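Local coordinates for reticulocyte binding protein (PDB 3FAX) that probably hydrolyses alpha-1,6 branch linkages of alpha-glucans such as glycogen and pullulan, at residues 486-491 against 502-507. Sequence-based numbering, arbitrary orientation.
With CA (calcium ion), chain F; GLC (alpha-D-glucopyranose), chain B.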
ATOM      1  N   GLU A 486       4.459  -2.647  -2.912  1.00 30.83           N
ATOM      2  CA  GLU A 486       5.393  -1.905  -3.754  1.00 31.07           C
ATOM      3  C   GLU A 486       6.817  -2.277  -3.346  1.00 29.05           C
ATOM      4  O   GLU A 486       7.275  -1.855  -2.286  1.00 29.07           O
ATOM      5  CB  GLU A 486       5.222  -0.405  -3.557  1.00 32.27           C
ATOM      6  CG  GLU A 486       3.917   0.190  -3.992  1.00 32.13           C
ATOM      7  CD  GLU A 486       3.975   1.719  -3.961  1.00 33.49           C
ATOM      8  OE1 GLU A 486       3.996   2.312  -2.850  1.00 32.27           O
ATOM      9  OE2 GLU A 486       4.019   2.324  -5.055  1.00 32.66           O
ATOM     10  N   GLY A 487       7.511  -3.051  -4.181  1.00 28.84           N
ATOM     11  CA  GLY A 487       8.879  -3.496  -3.884  1.00 27.98           C
ATOM     12  C   GLY A 487       9.998  -2.604  -4.425  1.00 27.54           C
ATOM     13  O   GLY A 487      11.069  -3.097  -4.773  1.00 25.88           O
ATOM     14  N   TRP A 488       9.774  -1.296  -4.485  1.00 26.19           N
ATOM     15  CA  TRP A 488      10.805  -0.386  -4.981  1.00 26.56           C
ATOM     16  C   TRP A 488      12.044  -0.396  -4.058  1.00 27.67           C
ATOM     17  O   TRP A 488      11.920  -0.341  -2.833  1.00 29.13           O
ATOM     18  CB  TRP A 488      10.281   1.046  -5.094  1.00 27.03           C
ATOM     19  CG  TRP A 488       8.867   1.220  -5.567  1.00 27.14           C
ATOM     20  CD1 TRP A 488       7.910   1.978  -4.972  1.00 28.13           C
ATOM     21  CD2 TRP A 488       8.257   0.647  -6.730  1.00 26.82           C
ATOM     22  NE1 TRP A 488       6.738   1.912  -5.680  1.00 28.32           N
ATOM     23  CE2 TRP A 488       6.926   1.108  -6.771  1.00 27.34           C
ATOM     24  CE3 TRP A 488       8.707  -0.202  -7.744  1.00 27.95           C
ATOM     25  CZ2 TRP A 488       6.038   0.743  -7.779  1.00 26.58           C
ATOM     26  CZ3 TRP A 488       7.830  -0.564  -8.743  1.00 28.13           C
ATOM     27  CH2 TRP A 488       6.507  -0.090  -8.756  1.00 28.88           C
ATOM     28  N   ARG A 489      13.232  -0.449  -4.647  1.00 27.74           N
ATOM     29  CA  ARG A 489      14.485  -0.477  -3.871  1.00 29.04           C
ATOM     30  C   ARG A 489      14.765   0.867  -3.202  1.00 29.77           C
ATOM     31  O   ARG A 489      15.569   1.671  -3.690  1.00 32.56           O
ATOM     32  CB  ARG A 489      15.653  -0.858  -4.767  1.00 28.81           C
ATOM     33  CG  ARG A 489      15.510  -2.224  -5.382  1.00 29.72           C
ATOM     34  CD  ARG A 489      16.587  -2.482  -6.401  1.00 29.66           C
ATOM     35  NE  ARG A 489      16.302  -3.693  -7.155  1.00 30.06           N
ATOM     36  CZ  ARG A 489      15.514  -3.756  -8.227  1.00 30.76           C
ATOM     37  NH1 ARG A 489      14.925  -2.668  -8.712  1.00 31.56           N
ATOM     38  NH2 ARG A 489      15.323  -4.926  -8.830  1.00 29.69           N
ATOM     39  N   THR A 490      14.090   1.086  -2.080  1.00 29.78           N
ATOM     40  CA  THR A 490      14.104   2.349  -1.349  1.00 29.57           C
ATOM     41  C   THR A 490      14.676   2.227   0.068  1.00 30.94           C
ATOM     42  O   THR A 490      14.781   3.239   0.772  1.00 32.09           O
ATOM     43  CB  THR A 490      12.663   2.887  -1.211  1.00 29.76           C
ATOM     44  OG1 THR A 490      11.794   1.809  -0.829  1.00 27.28           O
ATOM     45  CG2 THR A 490      12.183   3.474  -2.526  1.00 29.60           C
ATOM     46  N   PHE A 491      15.045   1.010   0.480  1.00 30.28           N
ATOM     47  CA  PHE A 491      15.461   0.740   1.859  1.00 31.35           C
ATOM     48  C   PHE A 491      16.491   1.727   2.430  1.00 33.20           C
ATOM     49  O   PHE A 491      17.496   2.023   1.785  1.00 32.39           O
ATOM     50  CB  PHE A 491      16.013  -0.676   1.989  1.00 31.72           C
ATOM     51  CG  PHE A 491      16.287  -1.077   3.407  1.00 32.55           C
ATOM     52  CD1 PHE A 491      15.244  -1.433   4.250  1.00 32.65           C
ATOM     53  CD2 PHE A 491      17.578  -1.073   3.908  1.00 32.07           C
ATOM     54  CE1 PHE A 491      15.487  -1.793   5.564  1.00 32.69           C
ATOM     55  CE2 PHE A 491      17.827  -1.430   5.226  1.00 32.52           C
ATOM     56  CZ  PHE A 491      16.784  -1.783   6.054  1.00 31.54           C
ATOM     57  N   ALA A 502      12.279  -5.844   1.963  1.00 25.37           N
ATOM     58  CA  ALA A 502      11.092  -6.461   1.363  1.00 25.47           C
ATOM     59  C   ALA A 502      10.782  -5.812   0.020  1.00 25.29           C
ATOM     60  O   ALA A 502       9.727  -5.209  -0.145  1.00 25.75           O
ATOM     61  CB  ALA A 502       9.906  -6.310   2.297  1.00 23.15           C
ATOM     62  N   ASP A 503      11.705  -5.946  -0.930  1.00 27.05           N
ATOM     63  CA  ASP A 503      11.609  -5.284  -2.238  1.00 25.50           C
ATOM     64  C   ASP A 503      11.718  -6.311  -3.365  1.00 24.37           C
ATOM     65  O   ASP A 503      11.738  -7.511  -3.115  1.00 23.33           O
ATOM     66  CB  ASP A 503      12.697  -4.207  -2.371  1.00 24.63           C
ATOM     67  CG  ASP A 503      14.087  -4.782  -2.418  1.00 24.48           C
ATOM     68  OD1 ASP A 503      14.250  -5.951  -2.828  1.00 23.07           O
ATOM     69  OD2 ASP A 503      15.027  -4.053  -2.037  1.00 27.22           O
ATOM     70  N   GLN A 504      11.793  -5.830  -4.601  1.00 23.38           N
ATOM     71  CA  GLN A 504      11.809  -6.692  -5.773  1.00 23.87           C
ATOM     72  C   GLN A 504      12.865  -7.803  -5.718  1.00 25.35           C
ATOM     73  O   GLN A 504      12.601  -8.919  -6.147  1.00 24.67           O
ATOM     74  CB  GLN A 504      11.961  -5.848  -7.039  1.00 24.09           C
ATOM     75  CG  GLN A 504      10.651  -5.171  -7.477  1.00 24.29           C
ATOM     76  CD  GLN A 504      10.830  -4.173  -8.624  1.00 24.20           C
ATOM     77  OE1 GLN A 504      11.957  -3.806  -8.987  1.00 24.23           O
ATOM     78  NE2 GLN A 504       9.712  -3.718  -9.187  1.00 21.08           N
ATOM     79  N   ASP A 505      14.044  -7.508  -5.169  1.00 27.46           N
ATOM     80  CA  ASP A 505      15.134  -8.491  -5.118  1.00 28.03           C
ATOM     81  C   ASP A 505      14.892  -9.611  -4.105  1.00 28.11           C
ATOM     82  O   ASP A 505      15.564 -10.638  -4.138  1.00 27.97           O
ATOM     83  CB  ASP A 505      16.462  -7.785  -4.851  1.00 28.29           C
ATOM     84  CG  ASP A 505      16.850  -6.852  -5.984  1.00 29.68           C
ATOM     85  OD1 ASP A 505      16.548  -7.190  -7.149  1.00 31.69           O
ATOM     86  OD2 ASP A 505      17.435  -5.778  -5.720  1.00 28.95           O
ATOM     87  N   TRP A 506      13.913  -9.403  -3.228  1.00 30.20           N
ATOM     88  CA  TRP A 506      13.457 -10.398  -2.259  1.00 31.88           C
ATOM     89  C   TRP A 506      12.671 -11.533  -2.923  1.00 31.94           C
ATOM     90  O   TRP A 506      12.534 -12.617  -2.350  1.00 31.22           O
ATOM     91  CB  TRP A 506      12.584  -9.682  -1.222  1.00 34.06           C
ATOM     92  CG  TRP A 506      12.023 -10.503  -0.111  1.00 35.94           C
ATOM     93  CD1 TRP A 506      12.662 -11.466   0.611  1.00 36.38           C
ATOM     94  CD2 TRP A 506      10.706 -10.389   0.447  1.00 37.60           C
ATOM     95  NE1 TRP A 506      11.817 -11.980   1.567  1.00 36.41           N
ATOM     96  CE2 TRP A 506      10.611 -11.333   1.489  1.00 37.19           C
ATOM     97  CE3 TRP A 506       9.594  -9.587   0.157  1.00 38.21           C
ATOM     98  CZ2 TRP A 506       9.448 -11.500   2.242  1.00 37.51           C
ATOM     99  CZ3 TRP A 506       8.437  -9.757   0.904  1.00 38.34           C
ATOM    100  CH2 TRP A 506       8.374 -10.708   1.932  1.00 37.77           C
ATOM    101  N   MET A 507      12.164 -11.286  -4.134  1.00 30.89           N
ATOM    102  CA  MET A 507      11.330 -12.263  -4.833  1.00 31.51           C
ATOM    103  C   MET A 507      12.052 -13.573  -5.194  1.00 33.78           C
ATOM    104  O   MET A 507      11.395 -14.604  -5.345  1.00 32.33           O
ATOM    105  CB  MET A 507      10.725 -11.641  -6.092  1.00 31.11           C
ATOM    106  CG  MET A 507       9.777 -10.478  -5.830  1.00 31.06           C
ATOM    107  SD  MET A 507       8.384 -10.871  -4.748  1.00 29.90           S
ATOM    108  CE  MET A 507       9.001 -10.308  -3.170  1.00 25.59           C
TER
HETATM  109 CA    CA F   4       9.729 -16.251  -5.493  1.00 45.34          CA
HETATM  110  C1  GLC B   2      11.202   3.110  -9.345  1.00 54.69           C
HETATM  111  C2  GLC B   2       9.797   2.708  -9.785  1.00 52.17           C
HETATM  112  C3  GLC B   2       8.817   3.839  -9.542  1.00 52.19           C
HETATM  113  C4  GLC B   2       8.914   4.299  -8.101  1.00 54.01           C
HETATM  114  C5  GLC B   2      10.349   4.695  -7.784  1.00 54.23           C
HETATM  115  C6  GLC B   2      10.454   5.182  -6.340  1.00 54.29           C
HETATM  116  O2  GLC B   2       9.772   2.396 -11.156  1.00 48.48           O
HETATM  117  O3  GLC B   2       7.505   3.408  -9.814  1.00 49.30           O
HETATM  118  O4  GLC B   2       8.071   5.415  -7.948  1.00 56.13           O
HETATM  119  O5  GLC B   2      11.189   3.579  -8.006  1.00 54.36           O
HETATM  120  O6  GLC B   2      11.786   5.114  -5.895  1.00 54.08           O
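Arg489 reaches Asp505 side-on, NE to OD2 at 2.8 Å and NH2 to OD1 at 3.1 Å, each acid oxygen lying near the guanidinium plane. The carboxylate is turned 48° from that plane, so both N-H groups meet it from above its own plane. A long side chain, extended from CG to NE, suits this span. Gln504 stands across the guanidinium, its CB over one face and its amide 74° from the plane; OE1 lies 3.2 Å from Arg489 NH1. NE2 of Gln504 donates to Asp518 OD1 and to Phe516 O, which fixes the amide's rotation, and comes obliquely to the indole, 3.7 Å from Trp488 CZ3, with the amide and ring planes 76° apart. Both segments belong to the loop that follows the fifth strand of the alpha-amylase-type (beta/alpha)8 barrel, where Trp488 offers one indole face to a bound glucose, whose O3 lies over it. CB of Glu486 backs the other face, and its OE2 accepts from Trp488 NE1 at 2.8 Å. Gly487 lets the backbones close to 3.7 Å between its CA and that of Asp503, since a CB there would collide with Gln504 N, which donates to Gly487 O. Asp503 OD1 takes Asp505 N in an Asx turn.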